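Local coordinates for gamma-glutamyltranspeptidase (Ggt) (Helicobacter pylori 26695, PDB 5BPK), which probably cleaves gamma-glutamyl amide bonds, as in glutathione, and passes the gamma-glutamyl group to water or an acceptor amine, as an N-terminal nucleophile hydrolase, at residues B[38-43]-B[68-73]; B[27-30]-B[35-38]; B[134-139]-B[183-188]. One frame throughout, in Å; residues are numbered along the deposited sequence.

Interaction 1 (B[38-43]-B[68-73]). With 4UD ((2S)-amino[(5S)-4,5-dihydro-1,2-oxazol-5-yl]acetic acid), chain O.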
loop_
_atom_site.group_PDB
_atom_site.type_symbol
_atom_site.label_atom_id
_atom_site.label_comp_id
_atom_site.label_asym_id
_atom_site.label_seq_id
_atom_site.Cartn_x
_atom_site.Cartn_y
_atom_site.Cartn_z
ATOM N N ASN B 38 -1.032 -11.785 -8.100
ATOM C CA ASN B 38 -1.313 -10.361 -8.216
ATOM C C ASN B 38 -1.846 -9.999 -9.593
ATOM O O ASN B 38 -1.632 -10.735 -10.561
ATOM C CB ASN B 38 -0.047 -9.552 -7.931
ATOM C CG ASN B 38 1.016 -9.741 -8.996
ATOM O OD1 ASN B 38 1.006 -9.049 -10.020
ATOM N ND2 ASN B 38 1.926 -10.701 -8.780
ATOM N N ASN B 39 -2.551 -8.870 -9.675
ATOM C CA ASN B 39 -2.774 -8.212 -10.970
ATOM C C ASN B 39 -2.066 -6.854 -11.003
ATOM O O ASN B 39 -2.619 -5.831 -11.435
ATOM C CB ASN B 39 -4.262 -8.181 -11.393
ATOM C CG ASN B 39 -5.179 -7.429 -10.430
ATOM O OD1 ASN B 39 -4.794 -7.042 -9.335
ATOM N ND2 ASN B 39 -6.429 -7.250 -10.850
ATOM N N GLU B 40 -0.811 -6.866 -10.555
ATOM C CA GLU B 40 -0.025 -5.639 -10.474
ATOM C C GLU B 40 0.330 -5.060 -11.845
ATOM O O GLU B 40 0.719 -3.892 -11.936
ATOM C CB GLU B 40 1.258 -5.847 -9.654
ATOM C CG GLU B 40 1.540 -4.755 -8.636
ATOM C CD GLU B 40 0.592 -4.832 -7.444
ATOM O OE1 GLU B 40 0.558 -5.891 -6.754
ATOM O OE2 GLU B 40 -0.119 -3.840 -7.203
ATOM N N MET B 41 0.206 -5.843 -12.914
ATOM C CA MET B 41 0.491 -5.287 -14.250
ATOM C C MET B 41 -0.431 -4.130 -14.621
ATOM O O MET B 41 -0.042 -3.285 -15.415
ATOM C CB MET B 41 0.467 -6.366 -15.338
ATOM C CG MET B 41 1.531 -7.452 -15.147
ATOM S SD MET B 41 3.250 -6.881 -15.307
ATOM C CE MET B 41 3.379 -6.687 -17.094
ATOM N N ASP B 42 -1.632 -4.074 -14.044
ATOM C CA ASP B 42 -2.551 -2.939 -14.272
ATOM C C ASP B 42 -2.066 -1.604 -13.667
ATOM O O ASP B 42 -2.661 -0.554 -13.909
ATOM C CB ASP B 42 -3.961 -3.250 -13.745
ATOM C CG ASP B 42 -4.997 -2.232 -14.213
ATOM O OD1 ASP B 42 -5.271 -2.192 -15.437
ATOM O OD2 ASP B 42 -5.519 -1.463 -13.366
ATOM N N ASP B 43 -1.033 -1.641 -12.834
ATOM C CA ASP B 43 -0.442 -0.404 -12.338
ATOM C C ASP B 43 0.510 0.243 -13.342
ATOM O O ASP B 43 0.916 1.381 -13.136
ATOM C CB ASP B 43 0.255 -0.620 -10.999
ATOM C CG ASP B 43 -0.708 -0.613 -9.821
ATOM O OD1 ASP B 43 -1.921 -0.368 -9.996
ATOM O OD2 ASP B 43 -0.230 -0.861 -8.700
ATOM N N LYS B 68 10.750 -4.252 -15.531
ATOM C CA LYS B 68 10.440 -2.957 -14.911
ATOM C C LYS B 68 9.369 -3.140 -13.824
ATOM O O LYS B 68 8.508 -3.994 -13.929
ATOM C CB LYS B 68 9.956 -1.983 -15.982
ATOM C CG LYS B 68 9.765 -0.530 -15.559
ATOM C CD LYS B 68 9.498 0.335 -16.780
ATOM C CE LYS B 68 9.119 1.763 -16.455
ATOM N NZ LYS B 68 8.608 2.464 -17.669
ATOM N N ARG B 69 9.434 -2.321 -12.782
ATOM C CA ARG B 69 8.466 -2.391 -11.689
ATOM C C ARG B 69 7.354 -1.376 -11.948
ATOM O O ARG B 69 7.639 -0.212 -12.178
ATOM C CB ARG B 69 9.181 -2.096 -10.367
ATOM C CG ARG B 69 10.261 -3.130 -10.008
ATOM C CD ARG B 69 11.202 -2.679 -8.872
ATOM N NE ARG B 69 12.419 -3.497 -8.944
ATOM C CZ ARG B 69 12.745 -4.500 -8.130
ATOM N NH1 ARG B 69 12.026 -4.785 -7.057
ATOM N NH2 ARG B 69 13.839 -5.197 -8.382
ATOM N N PRO B 70 6.085 -1.810 -11.901
ATOM C CA PRO B 70 5.003 -0.867 -12.184
ATOM C C PRO B 70 4.885 0.195 -11.103
ATOM O O PRO B 70 5.045 -0.111 -9.917
ATOM C CB PRO B 70 3.754 -1.751 -12.200
ATOM C CG PRO B 70 4.127 -2.962 -11.420
ATOM C CD PRO B 70 5.578 -3.176 -11.676
ATOM N N LEU B 71 4.596 1.430 -11.515
ATOM C CA LEU B 71 4.460 2.530 -10.578
ATOM C C LEU B 71 3.392 2.239 -9.527
ATOM O O LEU B 71 2.298 1.805 -9.858
ATOM C CB LEU B 71 4.105 3.823 -11.307
ATOM C CG LEU B 71 4.058 5.090 -10.454
ATOM C CD1 LEU B 71 5.446 5.462 -9.983
ATOM C CD2 LEU B 71 3.404 6.233 -11.219
ATOM N N SER B 72 3.730 2.521 -8.272
ATOM C CA SER B 72 2.807 2.382 -7.146
ATOM C C SER B 72 2.420 3.753 -6.572
ATOM O O SER B 72 3.077 4.764 -6.831
ATOM C CB SER B 72 3.475 1.560 -6.041
ATOM O OG SER B 72 2.567 1.254 -4.980
ATOM N N SER B 73 1.350 3.752 -5.783
ATOM C CA SER B 73 0.971 4.877 -4.926
ATOM C C SER B 73 1.204 4.578 -3.449
ATOM O O SER B 73 0.935 5.426 -2.596
ATOM C CB SER B 73 -0.514 5.210 -5.117
ATOM O OG SER B 73 -0.821 5.572 -6.449
HETATM C C3 4UD O . -3.616 -1.198 -2.656
HETATM C C4 4UD O . -2.127 -0.812 -4.256
HETATM C C5 4UD O . -3.368 -1.661 -4.049
HETATM C C6 4UD O . -1.841 -0.398 -5.707
HETATM C C8 4UD O . -0.526 0.348 -5.689
HETATM O O9 4UD O . 0.526 -0.242 -5.691
HETATM O O10 4UD O . -0.509 1.701 -5.664
HETATM N N7 4UD O . -1.688 -1.583 -6.563
HETATM O O2 4UD O . -2.347 0.380 -3.506
HETATM N N1 4UD O . -3.020 -0.072 -2.445
#

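Interaction 2 (B[27-30]-B[35-38])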
loop_
_atom_site.group_PDB
_atom_site.type_symbol
_atom_site.label_atom_id
_atom_site.label_comp_id
_atom_site.label_asym_id
_atom_site.label_seq_id
_atom_site.Cartn_x
_atom_site.Cartn_y
_atom_site.Cartn_z
ATOM N N ALA B 27 -7.438 -12.924 -9.216
ATOM C CA ALA B 27 -8.399 -13.999 -8.952
ATOM C C ALA B 27 -7.933 -15.399 -9.380
ATOM O O ALA B 27 -8.667 -16.370 -9.174
ATOM C CB ALA B 27 -9.764 -13.668 -9.553
ATOM N N ALA B 28 -6.731 -15.501 -9.955
ATOM C CA ALA B 28 -6.156 -16.786 -10.381
ATOM C C ALA B 28 -5.097 -17.236 -9.391
ATOM O O ALA B 28 -4.198 -16.466 -9.032
ATOM C CB ALA B 28 -5.537 -16.674 -11.766
ATOM N N SER B 29 -5.201 -18.489 -8.967
ATOM C CA SER B 29 -4.260 -19.080 -8.039
ATOM C C SER B 29 -3.256 -19.945 -8.796
ATOM O O SER B 29 -3.533 -20.408 -9.907
ATOM C CB SER B 29 -5.003 -19.953 -7.027
ATOM O OG SER B 29 -5.991 -19.227 -6.326
ATOM N N ILE B 30 -2.100 -20.182 -8.186
ATOM C CA ILE B 30 -1.149 -21.160 -8.718
ATOM C C ILE B 30 -1.533 -22.563 -8.229
ATOM O O ILE B 30 -1.465 -22.870 -7.037
ATOM C CB ILE B 30 0.311 -20.805 -8.373
ATOM C CG1 ILE B 30 0.720 -19.504 -9.082
ATOM C CG2 ILE B 30 1.269 -21.954 -8.766
ATOM C CD1 ILE B 30 0.738 -19.568 -10.600
ATOM N N PHE B 35 -1.774 -20.142 -3.461
ATOM C CA PHE B 35 -1.777 -18.679 -3.361
ATOM C C PHE B 35 -2.312 -17.986 -4.610
ATOM O O PHE B 35 -2.199 -18.499 -5.724
ATOM C CB PHE B 35 -0.383 -18.144 -2.979
ATOM C CG PHE B 35 0.651 -18.264 -4.067
ATOM C CD1 PHE B 35 0.813 -17.255 -5.009
ATOM C CD2 PHE B 35 1.474 -19.386 -4.145
ATOM C CE1 PHE B 35 1.775 -17.362 -6.004
ATOM C CE2 PHE B 35 2.426 -19.493 -5.136
ATOM C CZ PHE B 35 2.570 -18.480 -6.075
ATOM N N LEU B 36 -2.900 -16.812 -4.400
ATOM C CA LEU B 36 -3.404 -15.981 -5.485
ATOM C C LEU B 36 -2.305 -15.151 -6.135
ATOM O O LEU B 36 -1.434 -14.611 -5.453
ATOM C CB LEU B 36 -4.477 -15.027 -4.963
ATOM C CG LEU B 36 -5.849 -15.644 -4.719
ATOM C CD1 LEU B 36 -6.656 -14.821 -3.728
ATOM C CD2 LEU B 36 -6.611 -15.831 -6.032
ATOM N N LEU B 37 -2.367 -15.055 -7.457
ATOM C CA LEU B 37 -1.506 -14.144 -8.218
ATOM C C LEU B 37 -1.990 -12.697 -8.124
ATOM O O LEU B 37 -3.194 -12.414 -8.094
ATOM C CB LEU B 37 -1.492 -14.551 -9.692
ATOM C CG LEU B 37 -0.760 -15.854 -9.964
ATOM C CD1 LEU B 37 -1.209 -16.399 -11.307
ATOM C CD2 LEU B 37 0.768 -15.663 -9.892
ATOM N N ASN B 38 -1.032 -11.785 -8.100
ATOM C CA ASN B 38 -1.313 -10.361 -8.216
ATOM C C ASN B 38 -1.846 -9.999 -9.593
ATOM O O ASN B 38 -1.632 -10.735 -10.561
ATOM C CB ASN B 38 -0.047 -9.552 -7.931
ATOM C CG ASN B 38 1.016 -9.741 -8.996
ATOM O OD1 ASN B 38 1.006 -9.049 -10.020
ATOM N ND2 ASN B 38 1.926 -10.701 -8.780
#

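Interaction 3 (B[134-139]-B[183-188]). With EDO (1,2-ethanediol), chain R; EDO (1,2-ethanediol), chain F.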
loop_
_atom_site.group_PDB
_atom_site.type_symbol
_atom_site.label_atom_id
_atom_site.label_comp_id
_atom_site.label_asym_id
_atom_site.label_seq_id
_atom_site.Cartn_x
_atom_site.Cartn_y
_atom_site.Cartn_z
ATOM N N ARG B 134 -13.660 14.396 -3.774
ATOM C CA ARG B 134 -14.292 13.218 -3.212
ATOM C C ARG B 134 -14.319 13.339 -1.693
ATOM O O ARG B 134 -13.296 13.647 -1.072
ATOM C CB ARG B 134 -13.521 11.969 -3.652
ATOM C CG ARG B 134 -13.903 10.704 -2.938
ATOM C CD ARG B 134 -13.201 9.507 -3.497
ATOM N NE ARG B 134 -13.663 8.298 -2.821
ATOM C CZ ARG B 134 -13.510 7.056 -3.274
ATOM N NH1 ARG B 134 -12.877 6.831 -4.420
ATOM N NH2 ARG B 134 -13.997 6.027 -2.574
ATOM N N ILE B 135 -15.496 13.105 -1.116
ATOM C CA ILE B 135 -15.688 13.128 0.333
ATOM C C ILE B 135 -16.358 11.837 0.823
ATOM O O ILE B 135 -16.810 11.009 0.015
ATOM C CB ILE B 135 -16.491 14.390 0.766
ATOM C CG1 ILE B 135 -17.934 14.352 0.252
ATOM C CG2 ILE B 135 -15.787 15.636 0.266
ATOM C CD1 ILE B 135 -18.859 15.274 0.994
ATOM N N GLU B 136 -16.444 11.697 2.145
ATOM C CA GLU B 136 -17.099 10.556 2.796
ATOM C C GLU B 136 -18.413 10.989 3.405
ATOM O O GLU B 136 -18.597 12.161 3.752
ATOM C CB GLU B 136 -16.186 9.949 3.877
ATOM C CG GLU B 136 -14.856 9.445 3.318
ATOM C CD GLU B 136 -13.907 8.946 4.378
ATOM O OE1 GLU B 136 -13.776 9.602 5.453
ATOM O OE2 GLU B 136 -13.295 7.867 4.149
ATOM N N LYS B 137 -19.326 10.031 3.554
ATOM C CA LYS B 137 -20.644 10.322 4.111
ATOM C C LYS B 137 -20.485 10.929 5.509
ATOM O O LYS B 137 -19.678 10.458 6.303
ATOM C CB LYS B 137 -21.500 9.059 4.156
ATOM C CG LYS B 137 -22.983 9.333 4.404
ATOM C CD LYS B 137 -23.873 8.115 4.140
ATOM C CE LYS B 137 -23.459 6.918 4.969
ATOM N NZ LYS B 137 -24.491 5.839 5.033
ATOM N N PHE B 138 -21.268 11.971 5.787
ATOM C CA PHE B 138 -21.241 12.717 7.055
ATOM C C PHE B 138 -19.938 13.467 7.303
ATOM O O PHE B 138 -19.732 14.021 8.383
ATOM C CB PHE B 138 -21.545 11.786 8.240
ATOM C CG PHE B 138 -22.803 10.987 8.069
ATOM C CD1 PHE B 138 -24.017 11.633 7.871
ATOM C CD2 PHE B 138 -22.781 9.600 8.101
ATOM C CE1 PHE B 138 -25.180 10.917 7.701
ATOM C CE2 PHE B 138 -23.955 8.867 7.937
ATOM C CZ PHE B 138 -25.156 9.536 7.737
ATOM N N GLY B 139 -19.063 13.503 6.303
ATOM C CA GLY B 139 -17.731 14.047 6.484
ATOM C C GLY B 139 -17.605 15.545 6.307
ATOM O O GLY B 139 -16.606 16.130 6.725
ATOM N N ASP B 183 -8.320 1.321 11.832
ATOM C CA ASP B 183 -9.203 2.225 11.115
ATOM C C ASP B 183 -10.641 1.714 11.200
ATOM O O ASP B 183 -10.899 0.562 10.848
ATOM C CB ASP B 183 -8.754 2.308 9.650
ATOM C CG ASP B 183 -9.301 3.530 8.918
ATOM O OD1 ASP B 183 -10.487 3.907 9.125
ATOM O OD2 ASP B 183 -8.528 4.123 8.124
ATOM N N PRO B 184 -11.586 2.568 11.649
ATOM C CA PRO B 184 -12.982 2.119 11.672
ATOM C C PRO B 184 -13.506 1.669 10.297
ATOM O O PRO B 184 -14.459 0.897 10.224
ATOM C CB PRO B 184 -13.749 3.357 12.171
ATOM C CG PRO B 184 -12.817 4.488 12.101
ATOM C CD PRO B 184 -11.439 3.911 12.242
ATOM N N ARG B 185 -12.851 2.110 9.222
ATOM C CA ARG B 185 -13.283 1.791 7.852
ATOM C C ARG B 185 -12.995 0.354 7.420
ATOM O O ARG B 185 -13.512 -0.089 6.409
ATOM C CB ARG B 185 -12.607 2.729 6.855
ATOM C CG ARG B 185 -12.907 4.196 7.063
ATOM C CD ARG B 185 -11.930 5.055 6.297
ATOM N NE ARG B 185 -12.183 6.483 6.450
ATOM C CZ ARG B 185 -11.811 7.206 7.499
ATOM N NH1 ARG B 185 -11.186 6.638 8.525
ATOM N NH2 ARG B 185 -12.063 8.507 7.523
ATOM N N LYS B 186 -12.176 -0.357 8.191
ATOM C CA LYS B 186 -11.701 -1.692 7.825
ATOM C C LYS B 186 -12.827 -2.604 7.315
ATOM O O LYS B 186 -12.682 -3.222 6.260
ATOM C CB LYS B 186 -10.978 -2.338 9.015
ATOM C CG LYS B 186 -10.239 -3.651 8.693
ATOM C CD LYS B 186 -11.065 -4.909 8.970
ATOM C CE LYS B 186 -11.140 -5.249 10.453
ATOM N NZ LYS B 186 -12.092 -6.372 10.719
ATOM N N GLU B 187 -13.941 -2.668 8.051
ATOM C CA GLU B 187 -15.039 -3.614 7.749
ATOM C C GLU B 187 -16.131 -3.084 6.807
ATOM O O GLU B 187 -17.160 -3.739 6.617
ATOM C CB GLU B 187 -15.697 -4.092 9.053
ATOM C CG GLU B 187 -14.805 -4.974 9.914
ATOM N N PHE B 188 -15.909 -1.920 6.203
ATOM C CA PHE B 188 -16.929 -1.290 5.367
ATOM C C PHE B 188 -16.916 -1.884 3.964
ATOM O O PHE B 188 -17.819 -2.638 3.597
ATOM C CB PHE B 188 -16.714 0.226 5.305
ATOM C CG PHE B 188 -17.146 0.960 6.554
ATOM C CD1 PHE B 188 -17.004 0.388 7.820
ATOM C CD2 PHE B 188 -17.673 2.244 6.462
ATOM C CE1 PHE B 188 -17.391 1.070 8.957
ATOM C CE2 PHE B 188 -18.058 2.935 7.599
ATOM C CZ PHE B 188 -17.916 2.341 8.848
HETATM C C1 EDO R . -13.752 15.482 4.921
HETATM O O1 EDO R . -13.407 16.840 4.610
HETATM C C2 EDO R . -14.768 14.952 3.903
HETATM O O2 EDO R . -15.122 13.568 4.117
HETATM C C1 EDO F . -10.950 -5.207 3.941
HETATM O O1 EDO F . -10.177 -5.343 5.142
HETATM C C2 EDO F . -11.407 -6.582 3.467
HETATM O O2 EDO F . -10.772 -6.973 2.238
#

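Interaction 1 (B[38-43]-B[68-73])
Asp43 and Glu40 meet Pro70 and Leu71 in a small buried loop-to-loop contact that forms part of the ligand pocket. Segment 40-43 is a short 3-10 turn; segment 68-73 has no regular structure and is extended as far as Ser72. The direct touch is van der Waals. The CB of Asp43 rests 3.4 Å from the O of Leu71 and 3.9 Å from the CB of Pro70. The proline ring also presents its CG to the backbone O of Glu40, at 3.6 Å.

The bound acivicin-related amino acid 4UD is held from both segments. With CG beside the backbone N (chi1 -81°), the Asp43 carboxylate reaches the ligand amine: OD2 lies 2.7 Å from N7. Glu40 bends at chi2 (73°), and its OE2 makes a weak bond to the same N7, at 2.8 Å. Both carboxylates converge on one amino group. The ligand carboxylate goes to the other segment. Ser72 OG donates to O9 at 2.6 Å, and the backbone N of Ser73 donates to O10 in a nearly straight bond (169°). Met74 N is a further partner of Ser72 OG, which helps to place that hydroxyl. Arg103 of the partner chain forms salt bridges with Asp43 and Glu40 and also bonds the ligand, so the pocket is shared between two chains.

The 3-10 turn is preceded by an Asx turn, in which Asn38 OD1 accepts from Glu40 N on a lone pair at 2.9 Å. Both segments belong to the long loop region between strands 13-19 and 77-81. Asn39 pairs through its backbone with Ile20, just past strand 13-19. Residues 68-73 run on toward strand 77-81, an outer strand of the four-stranded antiparallel sheet within this chain.

Interaction 2 (B[27-30]-B[35-38])
Ile30 and Phe35 lie side by side next to a single antiparallel bridge, in which Ser29 and Leu36 form the non-hydrogen-bonded pair. Ile30 CG1, anti to the carbonyl carbon (chi1 -66°), comes within 3.7 Å of Phe35 CZ, while Ile30 CB sits over one face of the ring, near the rim. The CB of Phe35 points away from segment 27-30, but with CG between the backbone N and the carbonyl carbon (chi1 71°) the ring end comes back to Ile30. Leu37 crosses Ile30 at about a right angle, with its CD1 3.8 Å from Ile30 CD1. Leu36 turns its CD2 to Ser29, 3.5 Å from OG, and the same methyl touches the backbone of Ala27. The Ser29 hydroxyl has its stronger polar partner in Ser193 of the partner chain.

Two backbone bonds join the segments: Leu37 N to Ala28 O (2.8 Å, 172°) and Ile30 N to Phe35 O (3.0 Å). The chemistry implies a hairpin-like loop closed by main-chain bonds and apolar burial, with no charged group in the two segments. The outer carbonyls of Ala27 and Ser29 accept from serines of the partner chain.

Interaction 3 (B[134-139]-B[183-188])
Arg185 and Glu136 form the contact, a two-pronged salt bridge between the turn after strand 133-135 and the C-terminal end of the modelled chain. Asp183 comes first on the second segment. Its OD1 takes two donors: the backbone N of Arg185 at 3.0 Å, which makes an Asx turn, and Arg185 NH1 at 2.9 Å. The amide arrives from above the carboxylate plane, whereas NH1 comes on the syn side. Arg123 forms a salt bridge with the other oxygen, OD2.

Two residues on, Arg185 has its chain extended from CG to NE. It grips Glu136 side-on: NE meets OE2 at 2.9 Å, and NH2 meets OE1 at 2.9 Å. Both bonds are nearly straight, and the carboxylate and guanidinium planes lie 21° apart. Glu136 is also extended beyond CG, and the two side chains cross at about a right angle. Past Lys186, the ring of Phe188 lies with one face toward the CA of Arg185, whose O accepts from Phe188 N.

Further bonds complete the buried group. Glu136 OE2 accepts from Met161 N and OE1 from Arg123 N; Arg185 also reaches the O atoms of Val119 and Ala121. One guanidinium thus bridges two carboxylates. With Arg123 counted, two arginines face two carboxylates, so the buried charges probably balance and each group probably stays charged. The network joins the last modelled residues to the type II beta turn 136-139.

In the fold
Interactions 1 and 2 share Asn38 and follow each other along one loop region. Their centres are 15 Å apart. Interaction 2 closes the hairpin-like part of this loop, and the chain passes straight from it into the ligand-binding turn of interaction 1. Only interaction 1 touches 4UD. In interaction 2, the side chain of Leu37 is about 13 Å from the bound 4UD. Interaction 3 lies on the opposite side of the chain's centre from interaction 1, with centres 26 Å apart and nearest atoms about 12 Å apart. The Arg185 side chain is likewise about 13 Å from the bound 4UD. Interactions 2 and 3 are separate, their centres 29 Å apart.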